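Leucine-rich Immune Molecule 1 (Anopheles gambiae, PDB 3OJA) probably serves in mosquito innate immunity, joining a leucine-rich repeat solenoid to a helical coiled-coil region through which it pairs with another protein chain. Local coordinates at residues A[68-73]-A[88-93]; A[229-234]-A[254-259]; A[396-401]-A[416-421]; A[166-171]-A[186-191]. All blocks are in the same frame, centred on the assembly; numbering follows the deposited sequence.

Contact 1: residues A[68-73]-A[88-93]; sequences NVLYET and NNNYVQ. With NAG (2-acetamido-2-deoxy-beta-D-glucopyranose), chain D.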
loop_
_atom_site.group_PDB
_atom_site.type_symbol
_atom_site.label_atom_id
_atom_site.label_comp_id
_atom_site.label_asym_id
_atom_site.label_seq_id
_atom_site.Cartn_x
_atom_site.Cartn_y
_atom_site.Cartn_z
ATOM N N ASN A 68 41.419 -6.979 31.476
ATOM C CA ASN A 68 41.692 -8.340 30.997
ATOM C C ASN A 68 40.946 -8.646 29.656
ATOM O O ASN A 68 40.608 -7.761 28.855
ATOM C CB ASN A 68 41.327 -9.372 32.058
ATOM C CG ASN A 68 42.372 -9.483 33.171
ATOM O OD1 ASN A 68 43.021 -10.508 33.322
ATOM N ND2 ASN A 68 42.516 -8.430 33.960
ATOM N N VAL A 69 40.701 -9.903 29.378
ATOM C CA VAL A 69 39.803 -10.220 28.274
ATOM C C VAL A 69 38.729 -11.137 28.770
ATOM O O VAL A 69 38.520 -12.167 28.170
ATOM C CB VAL A 69 40.508 -10.892 27.071
ATOM C CG1 VAL A 69 41.378 -9.921 26.374
ATOM C CG2 VAL A 69 41.292 -12.076 27.517
ATOM N N LEU A 70 38.068 -10.777 29.870
ATOM C CA LEU A 70 36.913 -11.528 30.343
ATOM C C LEU A 70 35.706 -11.487 29.350
ATOM O O LEU A 70 35.390 -10.434 28.784
ATOM C CB LEU A 70 36.454 -10.959 31.681
ATOM C CG LEU A 70 37.380 -10.950 32.880
ATOM C CD1 LEU A 70 36.721 -10.183 33.925
ATOM C CD2 LEU A 70 37.649 -12.337 33.406
ATOM N N TYR A 71 35.033 -12.628 29.151
ATOM C CA TYR A 71 33.821 -12.723 28.314
ATOM C C TYR A 71 32.654 -13.346 29.084
ATOM O O TYR A 71 32.811 -13.807 30.214
ATOM C CB TYR A 71 34.117 -13.564 27.079
ATOM C CG TYR A 71 34.935 -12.858 26.004
ATOM C CD1 TYR A 71 34.303 -12.278 24.896
ATOM C CD2 TYR A 71 36.345 -12.779 26.089
ATOM C CE1 TYR A 71 35.020 -11.618 23.916
ATOM C CE2 TYR A 71 37.089 -12.123 25.099
ATOM C CZ TYR A 71 36.413 -11.533 24.016
ATOM O OH TYR A 71 37.097 -10.877 23.015
ATOM N N GLU A 72 31.475 -13.332 28.466
ATOM C CA GLU A 72 30.281 -14.045 28.977
ATOM C C GLU A 72 29.923 -13.673 30.410
ATOM O O GLU A 72 29.972 -12.515 30.747
ATOM C CB GLU A 72 30.402 -15.566 28.802
ATOM C CG GLU A 72 30.438 -16.031 27.315
ATOM C CD GLU A 72 30.829 -17.509 27.193
ATOM O OE1 GLU A 72 31.338 -18.104 28.180
ATOM O OE2 GLU A 72 30.629 -18.082 26.106
ATOM N N THR A 73 29.511 -14.595 31.249
ATOM C CA THR A 73 29.071 -14.183 32.572
ATOM C C THR A 73 30.245 -14.029 33.576
ATOM O O THR A 73 31.161 -14.853 33.627
ATOM C CB THR A 73 28.075 -15.184 33.162
ATOM O OG1 THR A 73 26.957 -15.350 32.295
ATOM C CG2 THR A 73 27.587 -14.724 34.488
ATOM N N ASN A 88 36.564 -2.524 34.346
ATOM C CA ASN A 88 36.688 -1.695 33.178
ATOM C C ASN A 88 37.488 -2.428 32.106
ATOM O O ASN A 88 38.401 -3.167 32.435
ATOM C CB ASN A 88 37.371 -0.383 33.552
ATOM C CG ASN A 88 36.473 0.540 34.399
ATOM O OD1 ASN A 88 35.242 0.418 34.411
ATOM N ND2 ASN A 88 37.090 1.472 35.100
ATOM N N ASN A 89 37.138 -2.219 30.832
ATOM C CA ASN A 89 37.822 -2.810 29.685
ATOM C C ASN A 89 37.842 -4.331 29.643
ATOM O O ASN A 89 38.859 -4.943 29.690
ATOM C CB ASN A 89 39.216 -2.289 29.595
ATOM C CG ASN A 89 39.301 -0.798 29.876
ATOM O OD1 ASN A 89 38.719 0.004 29.182
ATOM N ND2 ASN A 89 40.092 -0.424 30.876
ATOM N N ASN A 90 36.694 -4.945 29.554
ATOM C CA ASN A 90 36.589 -6.343 29.240
ATOM C C ASN A 90 35.444 -6.546 28.232
ATOM O O ASN A 90 35.106 -5.688 27.440
ATOM C CB ASN A 90 36.325 -7.146 30.513
ATOM C CG ASN A 90 37.540 -7.224 31.414
ATOM O OD1 ASN A 90 38.421 -8.091 31.252
ATOM N ND2 ASN A 90 37.601 -6.316 32.367
ATOM N N TYR A 91 34.829 -7.699 28.262
ATOM C CA TYR A 91 33.808 -8.003 27.273
ATOM C C TYR A 91 32.788 -8.776 28.011
ATOM O O TYR A 91 32.246 -9.708 27.441
ATOM C CB TYR A 91 34.340 -8.896 26.122
ATOM C CG TYR A 91 35.502 -8.327 25.373
ATOM C CD1 TYR A 91 35.316 -7.519 24.297
ATOM C CD2 TYR A 91 36.775 -8.574 25.751
ATOM C CE1 TYR A 91 36.378 -6.976 23.608
ATOM C CE2 TYR A 91 37.851 -8.032 25.069
ATOM C CZ TYR A 91 37.638 -7.243 23.997
ATOM O OH TYR A 91 38.661 -6.705 23.296
ATOM N N VAL A 92 32.576 -8.463 29.282
ATOM C CA VAL A 92 31.598 -9.199 30.078
ATOM C C VAL A 92 30.229 -8.928 29.495
ATOM O O VAL A 92 30.025 -7.854 28.962
ATOM C CB VAL A 92 31.576 -8.691 31.503
ATOM C CG1 VAL A 92 30.471 -9.322 32.239
ATOM C CG2 VAL A 92 32.813 -8.986 32.125
ATOM N N GLN A 93 29.290 -9.867 29.611
ATOM C CA GLN A 93 27.923 -9.682 29.073
ATOM C C GLN A 93 26.865 -9.639 30.130
ATOM O O GLN A 93 25.901 -8.899 29.971
ATOM C CB GLN A 93 27.518 -10.788 28.146
ATOM C CG GLN A 93 28.198 -10.797 26.848
ATOM C CD GLN A 93 27.660 -11.902 25.946
ATOM O OE1 GLN A 93 26.574 -11.768 25.408
ATOM N NE2 GLN A 93 28.401 -13.003 25.809
HETATM C C1 NAG D . 28.340 -9.094 22.964
HETATM C C2 NAG D . 29.270 -9.939 22.074
HETATM C C3 NAG D . 28.572 -10.738 20.932
HETATM C C4 NAG D . 27.263 -11.368 21.451
HETATM C C5 NAG D . 26.391 -10.260 22.027
HETATM C C6 NAG D . 25.057 -10.843 22.473
HETATM C C7 NAG D . 31.651 -9.404 21.932
HETATM C C8 NAG D . 32.750 -8.835 21.055
HETATM N N2 NAG D . 30.372 -9.082 21.620
HETATM O O3 NAG D . 29.400 -11.717 20.268
HETATM O O4 NAG D . 26.608 -12.159 20.463
HETATM O O5 NAG D . 27.039 -9.646 23.150
HETATM O O6 NAG D . 25.062 -11.077 23.872
HETATM O O7 NAG D . 31.966 -10.132 22.900
#

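Contact 2: residues A[229-234]-A[254-259]; sequences IEKALR and LRDFFS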
loop_
_atom_site.group_PDB
_atom_site.type_symbol
_atom_site.label_atom_id
_atom_site.label_comp_id
_atom_site.label_asym_id
_atom_site.label_seq_id
_atom_site.Cartn_x
_atom_site.Cartn_y
_atom_site.Cartn_z
ATOM N N ILE A 229 7.881 22.066 25.931
ATOM C CA ILE A 229 8.232 21.852 27.337
ATOM C C ILE A 229 6.945 21.888 28.189
ATOM O O ILE A 229 6.155 22.801 28.061
ATOM C CB ILE A 229 9.223 22.961 27.800
ATOM C CG1 ILE A 229 10.455 22.953 26.916
ATOM C CG2 ILE A 229 9.608 22.825 29.272
ATOM C CD1 ILE A 229 11.395 24.012 27.323
ATOM N N GLU A 230 6.693 20.908 29.031
ATOM C CA GLU A 230 5.549 21.014 29.936
ATOM C C GLU A 230 5.611 22.275 30.850
ATOM O O GLU A 230 6.559 22.436 31.648
ATOM C CB GLU A 230 5.461 19.766 30.797
ATOM C CG GLU A 230 4.577 19.923 32.047
ATOM C CD GLU A 230 3.065 19.912 31.752
ATOM O OE1 GLU A 230 2.662 19.779 30.562
ATOM O OE2 GLU A 230 2.281 20.024 32.728
ATOM N N LYS A 231 4.589 23.145 30.741
ATOM C CA LYS A 231 4.567 24.443 31.457
ATOM C C LYS A 231 4.408 24.266 33.003
ATOM O O LYS A 231 4.826 25.127 33.784
ATOM C CB LYS A 231 3.442 25.352 30.910
ATOM C CG LYS A 231 2.013 24.937 31.443
ATOM C CD LYS A 231 0.812 25.480 30.673
ATOM C CE LYS A 231 0.446 26.881 31.135
ATOM N NZ LYS A 231 -0.852 27.403 30.569
ATOM N N ALA A 232 3.792 23.175 33.449
ATOM C CA ALA A 232 3.520 23.032 34.875
ATOM C C ALA A 232 4.779 22.785 35.678
ATOM O O ALA A 232 4.714 22.744 36.902
ATOM C CB ALA A 232 2.522 21.910 35.148
ATOM N N LEU A 233 5.906 22.594 34.995
ATOM C CA LEU A 233 7.186 22.341 35.664
ATOM C C LEU A 233 7.563 23.499 36.553
ATOM O O LEU A 233 7.483 24.658 36.152
ATOM C CB LEU A 233 8.326 22.116 34.639
ATOM C CG LEU A 233 8.279 20.764 33.899
ATOM C CD1 LEU A 233 9.352 20.720 32.854
ATOM C CD2 LEU A 233 8.369 19.586 34.871
ATOM N N ARG A 234 8.008 23.185 37.756
ATOM C CA ARG A 234 8.454 24.207 38.691
ATOM C C ARG A 234 9.854 23.854 39.232
ATOM O O ARG A 234 9.973 23.054 40.161
ATOM C CB ARG A 234 7.452 24.330 39.863
ATOM C CG ARG A 234 6.004 24.714 39.501
ATOM C CD ARG A 234 5.785 26.209 39.130
ATOM N NE ARG A 234 4.427 26.413 38.607
ATOM C CZ ARG A 234 4.090 26.612 37.320
ATOM N NH1 ARG A 234 4.993 26.694 36.348
ATOM N NH2 ARG A 234 2.812 26.760 37.000
ATOM N N LEU A 254 8.622 27.721 25.100
ATOM C CA LEU A 254 9.598 28.569 25.755
ATOM C C LEU A 254 8.930 29.677 26.631
ATOM O O LEU A 254 9.142 29.706 27.853
ATOM C CB LEU A 254 10.557 29.162 24.757
ATOM C CG LEU A 254 11.558 28.199 24.182
ATOM C CD1 LEU A 254 12.530 28.938 23.360
ATOM C CD2 LEU A 254 12.293 27.460 25.280
ATOM N N ARG A 255 8.119 30.549 26.022
ATOM C CA ARG A 255 7.300 31.536 26.731
ATOM C C ARG A 255 6.424 30.943 27.853
ATOM O O ARG A 255 6.288 31.526 28.924
ATOM C CB ARG A 255 6.434 32.300 25.696
ATOM C CG ARG A 255 5.536 33.525 26.159
ATOM C CD ARG A 255 4.010 33.188 26.422
ATOM N NE ARG A 255 3.352 32.301 25.422
ATOM C CZ ARG A 255 3.234 32.557 24.104
ATOM N NH1 ARG A 255 3.737 33.690 23.572
ATOM N NH2 ARG A 255 2.648 31.673 23.294
ATOM N N ASP A 256 5.805 29.804 27.647
ATOM C CA ASP A 256 4.878 29.352 28.676
ATOM C C ASP A 256 5.599 28.829 29.902
ATOM O O ASP A 256 5.072 28.811 31.018
ATOM C CB ASP A 256 3.981 28.253 28.146
ATOM C CG ASP A 256 2.866 28.779 27.279
ATOM O OD1 ASP A 256 3.140 29.651 26.411
ATOM O OD2 ASP A 256 1.717 28.300 27.465
ATOM N N PHE A 257 6.817 28.371 29.682
ATOM C CA PHE A 257 7.588 27.720 30.721
ATOM C C PHE A 257 8.425 28.784 31.434
ATOM O O PHE A 257 8.435 28.835 32.656
ATOM C CB PHE A 257 8.460 26.603 30.103
ATOM C CG PHE A 257 9.605 26.176 30.970
ATOM C CD1 PHE A 257 9.376 25.335 32.051
ATOM C CD2 PHE A 257 10.887 26.648 30.729
ATOM C CE1 PHE A 257 10.375 24.963 32.850
ATOM C CE2 PHE A 257 11.904 26.287 31.545
ATOM C CZ PHE A 257 11.648 25.444 32.615
ATOM N N PHE A 258 9.123 29.633 30.676
ATOM C CA PHE A 258 9.749 30.783 31.304
ATOM C C PHE A 258 8.749 31.631 32.128
ATOM O O PHE A 258 9.128 32.243 33.109
ATOM C CB PHE A 258 10.492 31.641 30.301
ATOM C CG PHE A 258 11.718 30.981 29.746
ATOM C CD1 PHE A 258 12.381 30.011 30.464
ATOM C CD2 PHE A 258 12.220 31.336 28.514
ATOM C CE1 PHE A 258 13.510 29.417 29.974
ATOM C CE2 PHE A 258 13.342 30.740 28.008
ATOM C CZ PHE A 258 13.994 29.779 28.736
ATOM N N SER A 259 7.476 31.648 31.749
ATOM C CA SER A 259 6.549 32.567 32.380
ATOM C C SER A 259 6.433 32.208 33.843
ATOM O O SER A 259 6.272 33.089 34.672
ATOM C CB SER A 259 5.169 32.575 31.692
ATOM O OG SER A 259 4.205 31.717 32.322
#

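Contact 3: residues A[396-401]-A[416-421]; sequences QIELQH and VKRYEE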
loop_
_atom_site.group_PDB
_atom_site.type_symbol
_atom_site.label_atom_id
_atom_site.label_comp_id
_atom_site.label_asym_id
_atom_site.label_seq_id
_atom_site.Cartn_x
_atom_site.Cartn_y
_atom_site.Cartn_z
ATOM N N GLN A 396 5.395 -23.447 -9.774
ATOM C CA GLN A 396 3.969 -23.153 -9.678
ATOM C C GLN A 396 3.395 -22.279 -10.819
ATOM O O GLN A 396 2.244 -21.917 -10.772
ATOM C CB GLN A 396 3.698 -22.519 -8.331
ATOM C CG GLN A 396 3.709 -23.496 -7.169
ATOM C CD GLN A 396 3.618 -22.755 -5.828
ATOM O OE1 GLN A 396 4.287 -21.743 -5.646
ATOM N NE2 GLN A 396 2.776 -23.216 -4.914
ATOM N N ILE A 397 4.198 -21.948 -11.823
ATOM C CA ILE A 397 3.804 -21.041 -12.895
ATOM C C ILE A 397 4.574 -21.526 -14.110
ATOM O O ILE A 397 5.181 -22.566 -14.028
ATOM C CB ILE A 397 4.260 -19.594 -12.673
ATOM C CG1 ILE A 397 5.721 -19.577 -12.269
ATOM C CG2 ILE A 397 3.468 -18.904 -11.580
ATOM C CD1 ILE A 397 6.194 -18.229 -11.936
ATOM N N GLU A 398 4.602 -20.767 -15.208
ATOM C CA GLU A 398 5.340 -21.174 -16.392
ATOM C C GLU A 398 6.167 -20.036 -16.871
ATOM O O GLU A 398 5.631 -19.116 -17.459
ATOM C CB GLU A 398 4.416 -21.578 -17.557
ATOM C CG GLU A 398 5.200 -22.218 -18.720
ATOM C CD GLU A 398 4.487 -22.166 -20.073
ATOM O OE1 GLU A 398 3.301 -21.773 -20.186
ATOM O OE2 GLU A 398 5.134 -22.531 -21.067
ATOM N N LEU A 399 7.472 -20.121 -16.708
ATOM C CA LEU A 399 8.343 -19.044 -17.138
ATOM C C LEU A 399 8.770 -19.224 -18.581
ATOM O O LEU A 399 8.916 -20.337 -19.029
ATOM C CB LEU A 399 9.566 -18.974 -16.212
ATOM C CG LEU A 399 9.250 -18.672 -14.716
ATOM C CD1 LEU A 399 10.464 -18.676 -13.863
ATOM C CD2 LEU A 399 8.572 -17.361 -14.554
ATOM N N GLN A 400 8.975 -18.142 -19.314
ATOM C CA GLN A 400 9.759 -18.213 -20.559
ATOM C C GLN A 400 11.085 -18.986 -20.460
ATOM O O GLN A 400 11.652 -19.125 -19.383
ATOM C CB GLN A 400 10.157 -16.824 -20.972
ATOM C CG GLN A 400 9.117 -16.074 -21.746
ATOM C CD GLN A 400 9.715 -14.834 -22.419
ATOM O OE1 GLN A 400 10.741 -14.273 -21.949
ATOM N NE2 GLN A 400 9.096 -14.411 -23.535
ATOM N N HIS A 401 11.626 -19.428 -21.603
ATOM C CA HIS A 401 12.924 -20.129 -21.597
ATOM C C HIS A 401 14.097 -19.169 -21.426
ATOM O O HIS A 401 14.160 -18.093 -22.051
ATOM C CB HIS A 401 13.157 -21.041 -22.807
ATOM C CG HIS A 401 14.261 -22.042 -22.584
ATOM N ND1 HIS A 401 14.302 -22.876 -21.483
ATOM C CD2 HIS A 401 15.375 -22.320 -23.308
ATOM C CE1 HIS A 401 15.389 -23.637 -21.543
ATOM N NE2 HIS A 401 16.053 -23.319 -22.637
ATOM N N VAL A 416 7.562 -12.399 -11.044
ATOM C CA VAL A 416 6.547 -11.399 -10.834
ATOM C C VAL A 416 6.010 -11.054 -12.211
ATOM O O VAL A 416 4.776 -11.077 -12.435
ATOM C CB VAL A 416 7.091 -10.176 -10.084
ATOM C CG1 VAL A 416 6.428 -8.888 -10.559
ATOM C CG2 VAL A 416 6.980 -10.393 -8.581
ATOM N N LYS A 417 6.920 -10.810 -13.148
ATOM C CA LYS A 417 6.506 -10.532 -14.509
ATOM C C LYS A 417 5.429 -11.539 -15.005
ATOM O O LYS A 417 4.408 -11.138 -15.593
ATOM C CB LYS A 417 7.694 -10.527 -15.449
ATOM C CG LYS A 417 7.469 -9.750 -16.681
ATOM C CD LYS A 417 8.349 -10.234 -17.774
ATOM C CE LYS A 417 8.545 -9.210 -18.939
ATOM N NZ LYS A 417 9.425 -7.999 -18.550
ATOM N N ARG A 418 5.627 -12.835 -14.746
ATOM C CA ARG A 418 4.705 -13.847 -15.248
ATOM C C ARG A 418 3.344 -13.760 -14.553
ATOM O O ARG A 418 2.314 -13.821 -15.194
ATOM C CB ARG A 418 5.320 -15.223 -15.087
ATOM C CG ARG A 418 4.479 -16.371 -15.530
ATOM C CD ARG A 418 4.119 -16.270 -16.974
ATOM N NE ARG A 418 3.184 -17.343 -17.327
ATOM C CZ ARG A 418 2.289 -17.250 -18.305
ATOM N NH1 ARG A 418 2.199 -16.145 -19.023
ATOM N NH2 ARG A 418 1.451 -18.237 -18.549
ATOM N N TYR A 419 3.335 -13.560 -13.252
ATOM C CA TYR A 419 2.098 -13.401 -12.565
ATOM C C TYR A 419 1.367 -12.189 -13.144
ATOM O O TYR A 419 0.172 -12.220 -13.261
ATOM C CB TYR A 419 2.338 -13.235 -11.067
ATOM C CG TYR A 419 2.404 -14.539 -10.335
ATOM C CD1 TYR A 419 1.273 -15.244 -10.041
ATOM C CD2 TYR A 419 3.600 -15.073 -9.924
ATOM C CE1 TYR A 419 1.324 -16.426 -9.351
ATOM C CE2 TYR A 419 3.653 -16.251 -9.225
ATOM C CZ TYR A 419 2.513 -16.923 -8.942
ATOM O OH TYR A 419 2.570 -18.121 -8.266
ATOM N N GLU A 420 2.080 -11.116 -13.482
ATOM C CA GLU A 420 1.449 -9.934 -14.039
ATOM C C GLU A 420 0.837 -10.257 -15.393
ATOM O O GLU A 420 -0.301 -9.900 -15.631
ATOM C CB GLU A 420 2.430 -8.786 -14.197
ATOM C CG GLU A 420 2.823 -8.128 -12.908
ATOM C CD GLU A 420 1.655 -7.528 -12.176
ATOM O OE1 GLU A 420 0.821 -6.890 -12.884
ATOM O OE2 GLU A 420 1.596 -7.653 -10.914
ATOM N N GLU A 421 1.562 -10.935 -16.282
ATOM C CA GLU A 421 0.947 -11.443 -17.523
ATOM C C GLU A 421 -0.361 -12.272 -17.274
ATOM O O GLU A 421 -1.298 -12.260 -18.058
ATOM C CB GLU A 421 1.929 -12.342 -18.272
ATOM C CG GLU A 421 2.928 -11.662 -19.149
ATOM C CD GLU A 421 3.984 -12.644 -19.691
ATOM O OE1 GLU A 421 4.202 -13.732 -19.109
ATOM O OE2 GLU A 421 4.619 -12.328 -20.705
HETATM O O HOH W 1 5.347 -19.184 -7.710
HETATM O O HOH W 2 2.175 -19.528 -15.984
#

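Contact 4: residues A[166-171]-A[186-191]; sequences ASSDTL and GQVVFA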
loop_
_atom_site.group_PDB
_atom_site.type_symbol
_atom_site.label_atom_id
_atom_site.label_comp_id
_atom_site.label_asym_id
_atom_site.label_seq_id
_atom_site.Cartn_x
_atom_site.Cartn_y
_atom_site.Cartn_z
ATOM N N ALA A 166 13.652 3.134 44.296
ATOM C CA ALA A 166 14.318 2.640 45.489
ATOM C C ALA A 166 15.611 3.381 45.743
ATOM O O ALA A 166 16.335 3.001 46.636
ATOM C CB ALA A 166 14.601 1.191 45.370
ATOM N N SER A 167 15.868 4.413 44.923
ATOM C CA SER A 167 16.951 5.359 45.065
ATOM C C SER A 167 16.436 6.820 45.152
ATOM O O SER A 167 17.230 7.754 44.924
ATOM C CB SER A 167 17.879 5.296 43.863
ATOM O OG SER A 167 18.356 4.008 43.598
ATOM N N SER A 168 15.147 7.037 45.460
ATOM C CA SER A 168 14.642 8.394 45.726
ATOM C C SER A 168 15.544 9.174 46.639
ATOM O O SER A 168 15.728 10.371 46.431
ATOM C CB SER A 168 13.307 8.419 46.457
ATOM O OG SER A 168 12.501 7.320 46.136
ATOM N N ASP A 169 16.074 8.528 47.671
ATOM C CA ASP A 169 16.770 9.266 48.711
ATOM C C ASP A 169 18.258 9.269 48.624
ATOM O O ASP A 169 18.924 9.750 49.527
ATOM C CB ASP A 169 16.420 8.698 50.056
ATOM C CG ASP A 169 15.097 9.203 50.533
ATOM O OD1 ASP A 169 14.941 10.472 50.539
ATOM O OD2 ASP A 169 14.225 8.330 50.858
ATOM N N THR A 170 18.807 8.735 47.556
ATOM C CA THR A 170 20.226 8.533 47.540
ATOM C C THR A 170 20.786 9.076 46.250
ATOM O O THR A 170 21.938 9.524 46.193
ATOM C CB THR A 170 20.504 7.023 47.702
ATOM O OG1 THR A 170 19.637 6.314 46.816
ATOM C CG2 THR A 170 20.189 6.565 49.111
ATOM N N LEU A 171 19.971 9.043 45.204
ATOM C CA LEU A 171 20.484 9.302 43.874
ATOM C C LEU A 171 20.902 10.736 43.731
ATOM O O LEU A 171 20.085 11.605 43.916
ATOM C CB LEU A 171 19.436 8.961 42.826
ATOM C CG LEU A 171 19.983 9.033 41.405
ATOM C CD1 LEU A 171 21.187 8.248 41.390
ATOM C CD2 LEU A 171 19.065 8.482 40.376
ATOM N N GLY A 186 7.156 9.027 34.543
ATOM C CA GLY A 186 7.169 8.623 35.954
ATOM C C GLY A 186 7.317 9.841 36.836
ATOM O O GLY A 186 8.028 10.784 36.480
ATOM N N GLN A 187 6.609 9.872 37.962
ATOM C CA GLN A 187 6.807 10.955 38.933
ATOM C C GLN A 187 7.450 10.346 40.166
ATOM O O GLN A 187 6.896 9.418 40.723
ATOM C CB GLN A 187 5.483 11.609 39.300
ATOM C CG GLN A 187 4.711 12.091 38.083
ATOM C CD GLN A 187 5.359 13.279 37.353
ATOM O OE1 GLN A 187 5.215 13.418 36.114
ATOM N NE2 GLN A 187 6.088 14.135 38.108
ATOM N N VAL A 188 8.629 10.833 40.557
ATOM C CA VAL A 188 9.326 10.361 41.765
ATOM C C VAL A 188 10.075 11.540 42.375
ATOM O O VAL A 188 10.746 12.264 41.632
ATOM C CB VAL A 188 10.368 9.321 41.391
ATOM C CG1 VAL A 188 11.201 8.901 42.595
ATOM C CG2 VAL A 188 9.678 8.135 40.729
ATOM N N VAL A 189 10.005 11.755 43.690
ATOM C CA VAL A 189 10.736 12.890 44.250
ATOM C C VAL A 189 12.154 12.471 44.542
ATOM O O VAL A 189 12.391 11.704 45.479
ATOM C CB VAL A 189 10.169 13.364 45.574
ATOM C CG1 VAL A 189 10.909 14.619 46.046
ATOM C CG2 VAL A 189 8.648 13.565 45.479
ATOM N N PHE A 190 13.104 12.961 43.753
ATOM C CA PHE A 190 14.501 12.641 43.976
ATOM C C PHE A 190 15.101 13.672 44.905
ATOM O O PHE A 190 15.696 14.629 44.432
ATOM C CB PHE A 190 15.258 12.666 42.662
ATOM C CG PHE A 190 15.010 11.471 41.811
ATOM C CD1 PHE A 190 15.311 10.200 42.284
ATOM C CD2 PHE A 190 14.495 11.614 40.533
ATOM C CE1 PHE A 190 15.109 9.068 41.494
ATOM C CE2 PHE A 190 14.262 10.503 39.727
ATOM C CZ PHE A 190 14.572 9.213 40.208
ATOM N N ALA A 191 14.939 13.478 46.218
ATOM C CA ALA A 191 15.371 14.459 47.223
ATOM C C ALA A 191 16.823 14.889 47.081
ATOM O O ALA A 191 17.198 15.974 47.512
ATOM C CB ALA A 191 15.158 13.912 48.619
#

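Contact 1: residues A[68-73]-A[88-93]
Tyr71 and Tyr91 lie side by side in an offset stack, ring centroids 4.5 Å apart and planes only 7° from parallel. The offset sets the Tyr71 hydroxyl over the middle of the Tyr91 ring and Tyr91 CB over the face of the Tyr71 ring, 3.7 Å from its centroid. Both rings leave with CG anti to the carbonyl carbon, which sends them the same way. Val69 CG1 meets the Tyr91 edge at CE2 (4.2 Å), while Leu70 CB packs on Val92 CG2 (4.2 Å), branched aliphatics suited to filling a buried layer. Helix 354-393 covers Val69, and its Thr364 hydroxyl is hydrogen-bonded to that of Tyr71; a glycan acetamide lies at the Tyr71 ring edge, with NAG O7 3.5 Å from Tyr71 CE1. Farther out, Gln93 N donates to Glu72 O (3.0 Å, 172°), and Tyr91 N reaches Leu70 O only weakly. Asn90 turns its amide toward the neighbouring turn: OD1 accepts from Leu70 N (3.0 Å, 162°), while ND2 bonds Leu87 O. Asparagine fits because one flat group both accepts and donates. Asn68 does likewise with Leu46 N and Ser66 O, giving the asparagine ladder of a leucine-rich repeat solenoid.

Contact 2: residues A[229-234]-A[254-259]
Phe257 reaches from the helix with CG anti to the backbone N (chi1 161°), which carries its ring against Ile229 and Leu233. Ile229 CG2 comes over one ring face, 4.0 Å from the centroid and 26° off the normal, displaced toward the rim. Leu233 CB instead meets the ring edge, 3.9 Å from Phe257 CE1. A flat aromatic suits this place, offering a face to one aliphatic and an edge to another. The other branch of Ile229 runs past Leu254, its CD1 4.1 Å from Leu254 CD2. These residues join a late turn of the leucine-rich repeat solenoid to helix 251-258, whose Cys251 is disulfide-bonded to Cys296, consistent with a C-terminal cap over the apolar core. Glu230 to Leu233 form a type I beta turn, and Asn261 ND2 ties Leu233 O to Phe257 O. Outside, Lys231 CB rests 4.0 Å from Asp256 CB. Lys231 NZ stops 4.1 Å from Asp256 OD2, an attraction beyond salt-bridge range, whereas Asp256 OD1 is bridged by Arg255 NE.

Contact 3: residues A[396-401]-A[416-421]
Arg418 NE and the backbone N of Glu398 both donate to one water, linking helix to loop; it lies 2.8 Å from Arg418 NE and is held more weakly by Glu398. With CG anti to the backbone N and a bend at chi2 (59°), Arg418 passes close to the Glu398 carbonyl and turns its NH1 to Glu421 OE1, a salt bridge of 3.1 Å. That oxygen lies in the guanidinium plane but is met from above its own carboxylate plane. The aliphatic base of Arg418 packs too, CB 3.9 Å from Leu399 CD2, as the two side chains slide past in opposite directions. Ile397 crosses Tyr419 at about a right angle and lays CG2 over the ring face, 3.9 Å from the centroid, a beta-branched group suited to an aromatic surface. A second water bonds Tyr419 OH and, weakly, Gln396 OE1. The loop connects helix 354-393 to the long helix 408-486, where Ile415 also packs against Ile397 and Leu399, while Val416 and Glu420 meet another protein's chain.

Contact 4: residues A[166-171]-A[186-191]
Ser168 O is the polar link between these two loops: it takes a weak hydrogen bond from Ala191 N (3.2 Å) and a CA-H...O contact from Phe190 CA (3.6 Å). Phe190 is the centre of an inverse gamma turn, in which Ala191 N also bonds weakly to Val189 O, so this N-H is shared between two carbonyls. Ser167 O accepts from Thr170 N and Leu171 N within its own loop, and the Ser168 hydroxyl bonds Ala165 O. Among the apolar contacts, Phe190 and Leu171, large groups suited to burial, lie side by side and point the same way, with Leu171 CD2 4.2 Å from Phe190 CE1. Within its own segment, Val188 CG1 stands 4.0 Å above the Phe190 ring plane, toward the rim. Mixed contacts complete the outer side: Ser168 CB meets Val189 O at 3.5 Å, and Asp169 OD1 approaches the small methyl Ala191 CB at 3.9 Å. The loops precede strands 173-175 and 195-197, parallel neighbours, so the contact joins successive leucine-rich repeats.

Contacts 1, 4 and 2 follow one another along the leucine-rich repeat solenoid, and contact 3 belongs to the helical region beyond it. Contact 4 has its centre 31 Å from that of contact 1 and 22 Å from that of contact 2; the nearest atoms of contacts 4 and 2 are about 7 Å apart, without touching. Contact 3 is 54 Å from contact 1, centre to centre, and lies across the chain's centre from contacts 2 and 4. Contact 1 nevertheless meets the helical region through helix 354-393, which leads into the loop of contact 3. Glycan neighbours occur in contact 1, while another protein's chain reaches contact 3.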